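Local coordinates for protein allantoicase (Saccharomyces cerevisiae, PDB 1O59) that catalyses the hydrolysis of allantoate to (S)-ureidoglycolate and urea, letting yeast use purines as a secondary nitrogen source, at residues Q287-E292 / L339-D344; A279-N284 / G346-R351; E52-A57 / G82-R87; S48-W53 / E92-I97. One frame throughout, in Å; residues are numbered along the deposited sequence.

Interaction 1 (Q287-E292 / L339-D344); sequences QFITVE and LTIIPD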
# COMPACT_ATOMS: atom_id res chain seq x y z
N GLN A 287 24.54 -6.43 6.40
CA GLN A 287 25.67 -6.56 7.28
C GLN A 287 25.69 -5.40 8.27
O GLN A 287 26.04 -5.59 9.43
CB GLN A 287 26.95 -6.60 6.47
CG GLN A 287 28.16 -6.77 7.29
CD GLN A 287 29.36 -6.90 6.45
OE1 GLN A 287 29.38 -6.46 5.30
NE2 GLN A 287 30.38 -7.53 7.00
N PHE A 288 25.32 -4.21 7.79
CA PHE A 288 25.19 -3.02 8.64
C PHE A 288 24.03 -2.21 8.18
O PHE A 288 23.52 -2.43 7.08
CB PHE A 288 26.39 -2.09 8.50
CG PHE A 288 27.70 -2.70 8.87
CD1 PHE A 288 28.08 -2.83 10.21
CD2 PHE A 288 28.60 -3.09 7.89
CE1 PHE A 288 29.30 -3.35 10.56
CE2 PHE A 288 29.83 -3.63 8.23
CZ PHE A 288 30.17 -3.76 9.57
N ILE A 289 23.64 -1.24 9.00
CA ILE A 289 22.64 -0.22 8.63
C ILE A 289 23.01 1.16 9.19
O ILE A 289 23.76 1.28 10.13
CB ILE A 289 21.16 -0.60 9.06
CG1 ILE A 289 21.00 -0.59 10.58
CG2 ILE A 289 20.71 -1.95 8.49
CD1 ILE A 289 20.57 0.72 11.16
N THR A 290 22.45 2.19 8.57
CA THR A 290 22.40 3.52 9.16
C THR A 290 21.00 4.08 8.97
O THR A 290 20.26 3.61 8.13
CB THR A 290 23.46 4.51 8.53
OG1 THR A 290 23.17 4.72 7.14
CG2 THR A 290 24.88 3.98 8.56
N VAL A 291 20.64 5.08 9.75
CA VAL A 291 19.40 5.79 9.55
C VAL A 291 19.72 7.28 9.63
O VAL A 291 20.33 7.71 10.60
CB VAL A 291 18.36 5.43 10.61
CG1 VAL A 291 17.04 6.14 10.32
CG2 VAL A 291 18.17 3.90 10.71
N GLU A 292 19.35 8.04 8.61
CA GLU A 292 19.44 9.49 8.63
C GLU A 292 18.06 10.07 8.62
O GLU A 292 17.11 9.42 8.16
CB GLU A 292 20.16 10.02 7.41
CG GLU A 292 21.59 9.52 7.31
CD GLU A 292 21.81 8.79 6.00
OE1 GLU A 292 22.36 9.50 5.10
OE2 GLU A 292 21.39 7.57 5.90
N LEU A 339 16.83 5.04 5.38
CA LEU A 339 17.39 3.81 5.92
C LEU A 339 18.35 3.32 4.87
O LEU A 339 18.00 3.25 3.71
CB LEU A 339 16.28 2.77 6.19
CG LEU A 339 16.74 1.31 6.36
CD1 LEU A 339 17.62 1.12 7.63
CD2 LEU A 339 15.52 0.35 6.37
N THR A 340 19.57 3.00 5.29
CA THR A 340 20.62 2.60 4.39
C THR A 340 21.02 1.23 4.88
O THR A 340 21.23 1.04 6.09
CB THR A 340 21.81 3.57 4.44
OG1 THR A 340 21.43 4.90 4.01
CG2 THR A 340 22.91 3.16 3.46
N ILE A 341 21.04 0.27 3.96
CA ILE A 341 21.45 -1.11 4.27
C ILE A 341 22.74 -1.38 3.49
O ILE A 341 22.91 -0.89 2.36
CB ILE A 341 20.34 -2.15 3.96
CG1 ILE A 341 19.98 -2.24 2.47
CG2 ILE A 341 19.08 -1.83 4.77
CD1 ILE A 341 18.86 -3.23 2.18
N ILE A 342 23.66 -2.10 4.13
CA ILE A 342 25.01 -2.18 3.63
C ILE A 342 25.43 -3.63 3.62
O ILE A 342 25.31 -4.31 4.63
CB ILE A 342 25.96 -1.37 4.51
CG1 ILE A 342 25.62 0.10 4.42
CG2 ILE A 342 27.38 -1.54 4.08
CD1 ILE A 342 25.88 0.83 5.70
N PRO A 343 25.95 -4.11 2.49
CA PRO A 343 25.85 -3.47 1.16
C PRO A 343 24.46 -3.63 0.47
O PRO A 343 24.15 -2.94 -0.49
CB PRO A 343 26.92 -4.21 0.36
CG PRO A 343 26.88 -5.61 0.94
CD PRO A 343 26.54 -5.47 2.41
N ASP A 344 23.66 -4.54 1.00
CA ASP A 344 22.36 -4.94 0.44
C ASP A 344 21.72 -5.88 1.47
O ASP A 344 22.28 -6.13 2.56
CB ASP A 344 22.55 -5.64 -0.91
CG ASP A 344 23.66 -6.71 -0.90
OD1 ASP A 344 23.53 -7.71 -0.17
OD2 ASP A 344 24.67 -6.67 -1.66
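Ile342 pairs with both Gln287 and Phe288, a classic beta bulge at the end of an antiparallel pair of strands. Ile342 O accepts from Gln287 N at 2.9 Å and from Phe288 N at 3.2 Å. Ile342 CG1 stands beside the backbone N (chi1 -65°) and carries CD1 to 4.1 Å from Phe288 CB, while CG2 meets the edge of the Phe288 ring near its plane. Thr340 and Thr290 form the next hydrogen-bonded pair, with a 3.0 Å bond from Thr340 N to Thr290 O and another running back. The two threonine side chains run alongside each other in the same direction, and Thr290 OG1 comes to 3.2 Å from Thr340 CB. Thr340 OG1 has a weak contact with Glu292 OE2. Leu339 lies on the face it shares with Ile289, Val291 and Ile341, all buried. Its CD1 reaches across to Ile289 CB, 4.2 Å away, and equally to Val291 CG2. Trp246 touches Leu339 and Ile341 on this face. Strand 288-294 is itself flanked by strand 309-317, and strand 336-342 by strand 258-263, so the contact lies inside a five-stranded antiparallel sheet.

Interaction 2 (A279-N284 / G346-R351); sequences AHFRGN and GVKRIR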
# COMPACT_ATOMS: atom_id res chain seq x y z
N ALA A 279 13.23 -9.52 10.69
CA ALA A 279 12.37 -10.71 10.78
C ALA A 279 12.37 -11.49 9.47
O ALA A 279 12.18 -10.91 8.40
CB ALA A 279 10.93 -10.33 11.18
N HIS A 280 12.62 -12.79 9.58
CA HIS A 280 12.67 -13.74 8.45
C HIS A 280 13.83 -13.63 7.49
O HIS A 280 14.07 -14.59 6.76
CB HIS A 280 11.36 -13.82 7.66
CG HIS A 280 10.16 -13.93 8.55
ND1 HIS A 280 9.97 -15.01 9.38
CD2 HIS A 280 9.15 -13.07 8.80
CE1 HIS A 280 8.86 -14.83 10.08
NE2 HIS A 280 8.33 -13.66 9.73
N PHE A 281 14.60 -12.55 7.53
CA PHE A 281 15.83 -12.46 6.73
C PHE A 281 17.01 -13.07 7.48
O PHE A 281 17.59 -12.47 8.39
CB PHE A 281 16.10 -11.04 6.30
CG PHE A 281 15.01 -10.48 5.47
CD1 PHE A 281 14.93 -10.79 4.12
CD2 PHE A 281 13.99 -9.69 6.04
CE1 PHE A 281 13.89 -10.30 3.33
CE2 PHE A 281 12.94 -9.18 5.25
CZ PHE A 281 12.89 -9.48 3.90
N ARG A 282 17.35 -14.29 7.08
CA ARG A 282 18.21 -15.16 7.88
C ARG A 282 19.56 -15.40 7.23
O ARG A 282 20.56 -15.54 7.95
CB ARG A 282 17.52 -16.49 8.17
CG ARG A 282 16.59 -16.37 9.32
CD ARG A 282 15.52 -17.43 9.40
NE ARG A 282 14.70 -17.25 10.61
CZ ARG A 282 13.42 -17.65 10.74
NH1 ARG A 282 12.78 -18.25 9.73
NH2 ARG A 282 12.77 -17.47 11.89
N GLY A 283 19.57 -15.48 5.90
CA GLY A 283 20.81 -15.62 5.18
C GLY A 283 21.10 -14.41 4.32
O GLY A 283 22.01 -14.48 3.52
N ASN A 284 20.33 -13.33 4.48
CA ASN A 284 20.37 -12.16 3.58
C ASN A 284 20.02 -10.83 4.26
O ASN A 284 19.61 -9.89 3.61
CB ASN A 284 19.43 -12.37 2.37
CG ASN A 284 18.00 -12.80 2.76
OD1 ASN A 284 17.69 -13.01 3.93
ND2 ASN A 284 17.14 -12.94 1.77
N GLY A 346 17.87 -7.58 3.23
CA GLY A 346 16.45 -7.49 3.51
C GLY A 346 16.14 -7.02 4.90
O GLY A 346 16.70 -7.49 5.87
N VAL A 347 15.20 -6.09 4.97
CA VAL A 347 14.68 -5.59 6.22
C VAL A 347 13.15 -5.73 6.19
O VAL A 347 12.52 -5.33 5.22
CB VAL A 347 15.06 -4.09 6.38
CG1 VAL A 347 14.38 -3.49 7.61
CG2 VAL A 347 16.57 -3.94 6.48
N LYS A 348 12.55 -6.27 7.24
CA LYS A 348 11.08 -6.35 7.32
C LYS A 348 10.39 -5.00 7.63
O LYS A 348 9.43 -4.63 6.99
CB LYS A 348 10.66 -7.39 8.36
CG LYS A 348 9.22 -7.89 8.26
CD LYS A 348 8.94 -8.58 6.91
CE LYS A 348 9.32 -10.01 6.92
NZ LYS A 348 8.26 -10.79 7.66
N ARG A 349 10.86 -4.29 8.65
CA ARG A 349 10.21 -3.08 9.10
C ARG A 349 11.18 -2.06 9.61
O ARG A 349 12.31 -2.40 10.03
CB ARG A 349 9.22 -3.38 10.22
CG ARG A 349 8.12 -4.38 9.87
CD ARG A 349 7.03 -3.87 8.96
NE ARG A 349 6.02 -4.90 8.82
CZ ARG A 349 5.93 -5.76 7.84
NH1 ARG A 349 6.77 -5.76 6.83
NH2 ARG A 349 5.00 -6.69 7.88
N ILE A 350 10.74 -0.80 9.53
CA ILE A 350 11.34 0.28 10.31
C ILE A 350 10.28 1.08 11.09
O ILE A 350 9.18 1.38 10.60
CB ILE A 350 12.28 1.19 9.46
CG1 ILE A 350 13.01 2.18 10.39
CG2 ILE A 350 11.52 1.95 8.36
CD1 ILE A 350 14.12 2.93 9.72
N ARG A 351 10.62 1.35 12.34
CA ARG A 351 9.72 2.00 13.27
C ARG A 351 10.48 3.16 13.78
O ARG A 351 11.64 3.01 14.13
CB ARG A 351 9.34 1.10 14.46
CG ARG A 351 8.98 -0.31 14.12
CD ARG A 351 7.88 -0.40 13.12
NE ARG A 351 7.27 -1.71 13.10
CZ ARG A 351 6.29 -2.07 12.29
NH1 ARG A 351 5.81 -1.21 11.39
NH2 ARG A 351 5.80 -3.31 12.38
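Phe281 lays one ring face over Gly346, a CH-pi contact that joins the loop after strand 270-277 to strand 346-354. That strand carries a classic beta bulge, where Lys348 and Arg349 both face Asp277. Gly346 CA sits 3.7 Å from the centroid of the Phe281 ring, close to the ring normal. A beta carbon on Gly346 would run into Phe281 CD1. The Phe281 ring leaves on the side of its own backbone N (chi1 -61°), which brings CE2 to 3.5 Å from Lys348 N. Replacing Phe281 by an alanine would probably leave the backbone of Gly346 and Val347 without the ring that lies over it, and open a gap between loop and strand. Lys348 is folded back on itself. Its CG lies anti to the backbone N (chi1 -162°), but the chain then bends at chi2, chi3 and chi4. The bends bring Lys348 CE to 3.3 Å from Ala279 O. They also deliver NZ to a salt bridge with Asp244 and a hydrogen bond to Arg238 O, which satisfy a buried charge. Lys348 CG packs over one face of the Arg349 guanidinium. Arg349 NH1 bonds Lys348 O at 2.9 Å, from well above the carbonyl plane, and also Asp244 O. The far end of the contact is a weak bond from Gly346 N to Asn284 O, 2.9 Å long and bent to 126° at the hydrogen.

Interaction 3 (E52-A57 / G82-R87); sequences EWFASA and GWETRR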
# COMPACT_ATOMS: atom_id res chain seq x y z
N GLU A 52 -19.63 -14.42 -6.11
CA GLU A 52 -18.25 -14.89 -5.99
C GLU A 52 -18.16 -16.26 -6.70
O GLU A 52 -17.28 -17.06 -6.40
CB GLU A 52 -18.01 -15.18 -4.48
CG GLU A 52 -16.82 -14.52 -3.89
CD GLU A 52 -16.42 -15.06 -2.52
OE1 GLU A 52 -16.89 -16.12 -2.06
OE2 GLU A 52 -15.55 -14.42 -1.94
N TRP A 53 -19.10 -16.56 -7.58
CA TRP A 53 -19.32 -17.93 -7.98
C TRP A 53 -18.05 -18.65 -8.44
O TRP A 53 -17.78 -19.78 -8.01
CB TRP A 53 -20.44 -18.06 -9.04
CG TRP A 53 -20.58 -19.46 -9.47
CD1 TRP A 53 -19.90 -20.08 -10.48
CD2 TRP A 53 -21.36 -20.48 -8.85
NE1 TRP A 53 -20.22 -21.41 -10.54
CE2 TRP A 53 -21.12 -21.69 -9.55
CE3 TRP A 53 -22.26 -20.49 -7.78
CZ2 TRP A 53 -21.74 -22.90 -9.21
CZ3 TRP A 53 -22.91 -21.73 -7.44
CH2 TRP A 53 -22.63 -22.90 -8.16
N PHE A 54 -17.28 -18.03 -9.32
CA PHE A 54 -16.14 -18.70 -9.94
C PHE A 54 -14.81 -18.48 -9.22
O PHE A 54 -13.88 -19.27 -9.41
CB PHE A 54 -16.01 -18.30 -11.40
CG PHE A 54 -17.06 -18.91 -12.29
CD1 PHE A 54 -17.07 -20.27 -12.54
CD2 PHE A 54 -18.06 -18.11 -12.86
CE1 PHE A 54 -18.05 -20.84 -13.36
CE2 PHE A 54 -19.05 -18.67 -13.66
CZ PHE A 54 -19.05 -20.04 -13.92
N ALA A 55 -14.71 -17.43 -8.42
CA ALA A 55 -13.44 -17.06 -7.83
C ALA A 55 -13.68 -15.98 -6.79
O ALA A 55 -14.51 -15.11 -7.03
CB ALA A 55 -12.49 -16.57 -8.90
N SER A 56 -12.95 -16.02 -5.67
CA SER A 56 -13.28 -15.20 -4.50
C SER A 56 -12.93 -13.78 -4.68
O SER A 56 -11.85 -13.48 -5.12
CB SER A 56 -12.50 -15.62 -3.25
OG SER A 56 -12.50 -17.01 -3.17
N ALA A 57 -13.83 -12.94 -4.17
CA ALA A 57 -13.62 -11.51 -4.02
C ALA A 57 -12.36 -11.18 -3.24
O ALA A 57 -11.69 -10.20 -3.50
CB ALA A 57 -14.83 -10.90 -3.34
N GLY A 82 -8.40 -14.26 -8.70
CA GLY A 82 -9.29 -13.14 -8.91
C GLY A 82 -10.69 -13.30 -8.40
O GLY A 82 -11.06 -14.32 -7.82
N TRP A 83 -11.46 -12.27 -8.62
CA TRP A 83 -12.88 -12.28 -8.33
C TRP A 83 -13.62 -12.51 -9.64
O TRP A 83 -13.39 -11.78 -10.61
CB TRP A 83 -13.29 -10.92 -7.76
CG TRP A 83 -14.75 -10.77 -7.49
CD1 TRP A 83 -15.57 -11.70 -6.95
CD2 TRP A 83 -15.54 -9.62 -7.73
NE1 TRP A 83 -16.84 -11.21 -6.84
CE2 TRP A 83 -16.85 -9.92 -7.30
CE3 TRP A 83 -15.28 -8.34 -8.27
CZ2 TRP A 83 -17.92 -8.98 -7.38
CZ3 TRP A 83 -16.34 -7.40 -8.34
CH2 TRP A 83 -17.64 -7.73 -7.91
N GLU A 84 -14.45 -13.54 -9.69
CA GLU A 84 -15.26 -13.76 -10.86
C GLU A 84 -16.66 -14.25 -10.50
O GLU A 84 -16.82 -15.19 -9.69
CB GLU A 84 -14.59 -14.74 -11.84
CG GLU A 84 -15.38 -14.87 -13.14
CD GLU A 84 -14.93 -16.01 -14.03
OE1 GLU A 84 -13.94 -16.69 -13.66
OE2 GLU A 84 -15.55 -16.19 -15.11
N THR A 85 -17.66 -13.62 -11.11
CA THR A 85 -19.06 -13.87 -10.76
C THR A 85 -19.76 -14.68 -11.81
O THR A 85 -19.26 -14.87 -12.90
CB THR A 85 -19.81 -12.54 -10.58
OG1 THR A 85 -19.72 -11.71 -11.76
CG2 THR A 85 -19.17 -11.74 -9.39
N ARG A 86 -20.92 -15.19 -11.45
CA ARG A 86 -21.72 -15.97 -12.37
C ARG A 86 -22.17 -15.10 -13.55
O ARG A 86 -22.15 -13.87 -13.47
CB ARG A 86 -22.94 -16.58 -11.66
CG ARG A 86 -23.78 -15.58 -10.87
CD ARG A 86 -24.82 -14.77 -11.63
NE ARG A 86 -25.20 -13.65 -10.79
CZ ARG A 86 -24.45 -12.58 -10.59
NH1 ARG A 86 -23.29 -12.41 -11.22
NH2 ARG A 86 -24.86 -11.67 -9.74
N ARG A 87 -22.57 -15.76 -14.62
CA ARG A 87 -23.03 -15.05 -15.79
C ARG A 87 -24.47 -14.55 -15.65
O ARG A 87 -25.27 -15.03 -14.82
CB ARG A 87 -23.00 -15.98 -17.00
CG ARG A 87 -21.65 -16.56 -17.36
CD ARG A 87 -21.66 -17.08 -18.84
NE ARG A 87 -20.43 -17.78 -19.22
CZ ARG A 87 -20.19 -18.26 -20.42
NH1 ARG A 87 -21.08 -18.08 -21.40
NH2 ARG A 87 -19.06 -18.91 -20.64
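Gly82 leads into the contact, running past Ser56 to Trp83, whose indole is turned under Ala57. Ala57 CB sits over one face, 4.1 Å from the centroid of the five-membered ring of Trp83, while Glu52 CA and Ala55 O lie at the ring edge. Trp83 NE1 bonds Asp51 O. Glu84 makes the backbone link. Glu84 N donates to Ala55 O at 3.1 Å, and Glu84 O accepts from Phe54 N at 2.9 Å and weakly from Ala55 N. Phe54 and Ala55 both face Glu84, a classic beta bulge. Glu84 CG stands opposite its backbone N (chi1 -175°) and the chain runs out straight past Phe54, with OE1 3.5 Å from Phe54 CB and the carboxylate tilted 34° from the ring. Its OE2 bonds Asn120. An alanine at Glu84 would probably leave the Asn120 amide without this acceptor and one flank of Phe54 less supported. Thr85 O meets the Phe54 ring edge, 3.5 Å from CD2, and Thr85 OG1 bonds Asp94. Arg86 packs its CB 3.9 Å from Trp53 CB, and its guanidinium forms a salt bridge with Asp94. Polar ends thus fasten 82-87 to Asn120 and Asp94, so the backbone pairing holds 52-57 against a segment that is itself fixed.

Interaction 4 (S48-W53 / E92-I97); sequences SFSDEW and EYDWVI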
# COMPACT_ATOMS: atom_id res chain seq x y z
N SER A 48 -18.30 -7.70 2.20
CA SER A 48 -19.39 -8.35 1.52
C SER A 48 -19.26 -8.32 0.03
O SER A 48 -18.40 -7.66 -0.50
CB SER A 48 -20.71 -7.68 1.90
OG SER A 48 -21.80 -8.56 1.58
N PHE A 49 -20.15 -9.04 -0.66
CA PHE A 49 -20.11 -9.09 -2.11
C PHE A 49 -21.46 -9.60 -2.57
O PHE A 49 -22.20 -10.22 -1.80
CB PHE A 49 -18.94 -9.99 -2.60
CG PHE A 49 -18.87 -11.31 -1.87
CD1 PHE A 49 -19.64 -12.40 -2.28
CD2 PHE A 49 -18.10 -11.44 -0.71
CE1 PHE A 49 -19.63 -13.59 -1.57
CE2 PHE A 49 -18.07 -12.64 -0.01
CZ PHE A 49 -18.85 -13.72 -0.43
N SER A 50 -21.77 -9.29 -3.82
CA SER A 50 -22.99 -9.74 -4.47
C SER A 50 -22.91 -11.22 -4.82
O SER A 50 -23.90 -11.94 -4.77
CB SER A 50 -23.20 -8.95 -5.78
OG SER A 50 -22.09 -9.06 -6.65
N ASP A 51 -21.74 -11.65 -5.25
CA ASP A 51 -21.54 -12.95 -5.85
C ASP A 51 -20.04 -13.16 -5.98
O ASP A 51 -19.30 -12.21 -6.00
CB ASP A 51 -22.15 -13.03 -7.23
CG ASP A 51 -22.14 -14.43 -7.79
OD1 ASP A 51 -22.92 -15.27 -7.28
OD2 ASP A 51 -21.37 -14.81 -8.69
N GLU A 52 -19.63 -14.42 -6.11
CA GLU A 52 -18.25 -14.89 -5.99
C GLU A 52 -18.16 -16.26 -6.70
O GLU A 52 -17.28 -17.06 -6.40
CB GLU A 52 -18.01 -15.18 -4.48
CG GLU A 52 -16.82 -14.52 -3.89
CD GLU A 52 -16.42 -15.06 -2.52
OE1 GLU A 52 -16.89 -16.12 -2.06
OE2 GLU A 52 -15.55 -14.42 -1.94
N TRP A 53 -19.10 -16.56 -7.58
CA TRP A 53 -19.32 -17.93 -7.98
C TRP A 53 -18.05 -18.65 -8.44
O TRP A 53 -17.78 -19.78 -8.01
CB TRP A 53 -20.44 -18.06 -9.04
CG TRP A 53 -20.58 -19.46 -9.47
CD1 TRP A 53 -19.90 -20.08 -10.48
CD2 TRP A 53 -21.36 -20.48 -8.85
NE1 TRP A 53 -20.22 -21.41 -10.54
CE2 TRP A 53 -21.12 -21.69 -9.55
CE3 TRP A 53 -22.26 -20.49 -7.78
CZ2 TRP A 53 -21.74 -22.90 -9.21
CZ3 TRP A 53 -22.91 -21.73 -7.44
CH2 TRP A 53 -22.63 -22.90 -8.16
N GLU A 92 -27.99 -4.63 -12.27
CA GLU A 92 -27.22 -3.73 -13.13
C GLU A 92 -25.72 -3.97 -12.93
O GLU A 92 -24.92 -3.75 -13.83
CB GLU A 92 -27.56 -2.28 -12.78
CG GLU A 92 -27.05 -1.23 -13.77
CD GLU A 92 -26.89 0.24 -13.23
OE1 GLU A 92 -26.99 0.51 -11.98
OE2 GLU A 92 -26.62 1.15 -14.10
N TYR A 93 -25.35 -4.41 -11.74
CA TYR A 93 -23.94 -4.60 -11.40
C TYR A 93 -23.73 -5.61 -10.28
O TYR A 93 -24.59 -5.81 -9.43
CB TYR A 93 -23.27 -3.25 -11.03
CG TYR A 93 -23.95 -2.54 -9.88
CD1 TYR A 93 -23.65 -2.87 -8.58
CD2 TYR A 93 -24.92 -1.59 -10.11
CE1 TYR A 93 -24.30 -2.26 -7.51
CE2 TYR A 93 -25.57 -0.96 -9.06
CZ TYR A 93 -25.25 -1.30 -7.77
OH TYR A 93 -25.88 -0.69 -6.72
N ASP A 94 -22.58 -6.27 -10.33
CA ASP A 94 -22.03 -6.97 -9.19
C ASP A 94 -21.19 -5.99 -8.38
O ASP A 94 -20.74 -4.97 -8.91
CB ASP A 94 -21.14 -8.15 -9.63
CG ASP A 94 -21.92 -9.42 -9.86
OD1 ASP A 94 -22.70 -9.80 -8.94
OD2 ASP A 94 -21.80 -10.08 -10.94
N TRP A 95 -21.00 -6.31 -7.10
CA TRP A 95 -20.29 -5.43 -6.20
C TRP A 95 -19.54 -6.14 -5.06
O TRP A 95 -19.83 -7.28 -4.70
CB TRP A 95 -21.25 -4.42 -5.58
CG TRP A 95 -22.40 -5.06 -4.96
CD1 TRP A 95 -23.60 -5.27 -5.54
CD2 TRP A 95 -22.50 -5.57 -3.63
NE1 TRP A 95 -24.43 -5.92 -4.66
CE2 TRP A 95 -23.77 -6.11 -3.48
CE3 TRP A 95 -21.62 -5.64 -2.55
CZ2 TRP A 95 -24.19 -6.70 -2.30
CZ3 TRP A 95 -22.04 -6.24 -1.38
CH2 TRP A 95 -23.31 -6.75 -1.27
N VAL A 96 -18.57 -5.43 -4.51
CA VAL A 96 -17.84 -5.88 -3.34
C VAL A 96 -17.59 -4.67 -2.45
O VAL A 96 -17.23 -3.58 -2.94
CB VAL A 96 -16.50 -6.61 -3.72
CG1 VAL A 96 -15.72 -5.83 -4.74
CG2 VAL A 96 -15.65 -6.85 -2.51
N ILE A 97 -17.80 -4.88 -1.16
CA ILE A 97 -17.53 -3.88 -0.18
C ILE A 97 -16.24 -4.22 0.59
O ILE A 97 -16.03 -5.37 1.02
CB ILE A 97 -18.73 -3.74 0.77
CG1 ILE A 97 -19.95 -3.18 0.03
CG2 ILE A 97 -18.39 -2.80 1.91
CD1 ILE A 97 -21.27 -3.40 0.74
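Trp95 spreads one face of its indole over the backbone where Phe49 leads into Ser50. Ser50 CB lies 3.6 Å from the centroid of the five-membered ring of Trp95, and Ser50 N sits above the middle of the indole. Ser48 CB meets the ring edge in plane. CG of Trp95 is wedged between its own N and C, and this rotation (chi1 53°) lays the indole across the neighbouring segment 48-53. Ser50 takes the same kind of rotamer (chi1 57°), which points OG at the opposite strand. There OG accepts from Trp95 N at 3.0 Å, a nearly straight bond, and donates to Asp94 OD1. The latter is modelled at 2.5 Å, a doubtful length. Ser50 N in turn bonds Trp95 O at 2.9 Å, so Ser50 grips the strand through both side chain and backbone. Further along, Ile97 N donates to Ser48 O at 2.9 Å. Phe49 and Val96 form a non-hydrogen-bonded pair, their CB atoms 4.3 Å apart. Asp51 CB rests near Asp94 OD1. Asp51 OD2 accepts from Trp53 N at 3.1 Å, making an Asx turn as the chain leaves the strand, and also from Arg86 N. Strand 45-49 is an edge strand, within this chain, of a five-stranded antiparallel sheet, paired with 94-99, consistent with the beta-sandwich fold of galactose-binding-like domains.

How the interactions relate
The four contacts form two clusters, one in each allantoicase repeat. Interactions 3 and 4 share Glu52 and Trp53, and their centres are 8 Å apart. Asp94 of interaction 4 joins them: its OD2 forms the salt bridge with Arg86 NH1 and a probable hydrogen bond with Thr85 OG1, each at 2.8 Å. Interactions 1 and 2 have centres 12 Å apart and meet through apolar packing, with Ile341 CG2 3.7 Å from Val347 CG2. Interaction 1 is nested inside the chain loop closed by interaction 2. The clusters do not touch: nearest atoms of interactions 2 and 3 are about 21 Å apart. Each repeat has a five-stranded sheet in the same order, and interactions 1 and 4 lie at different positions in it.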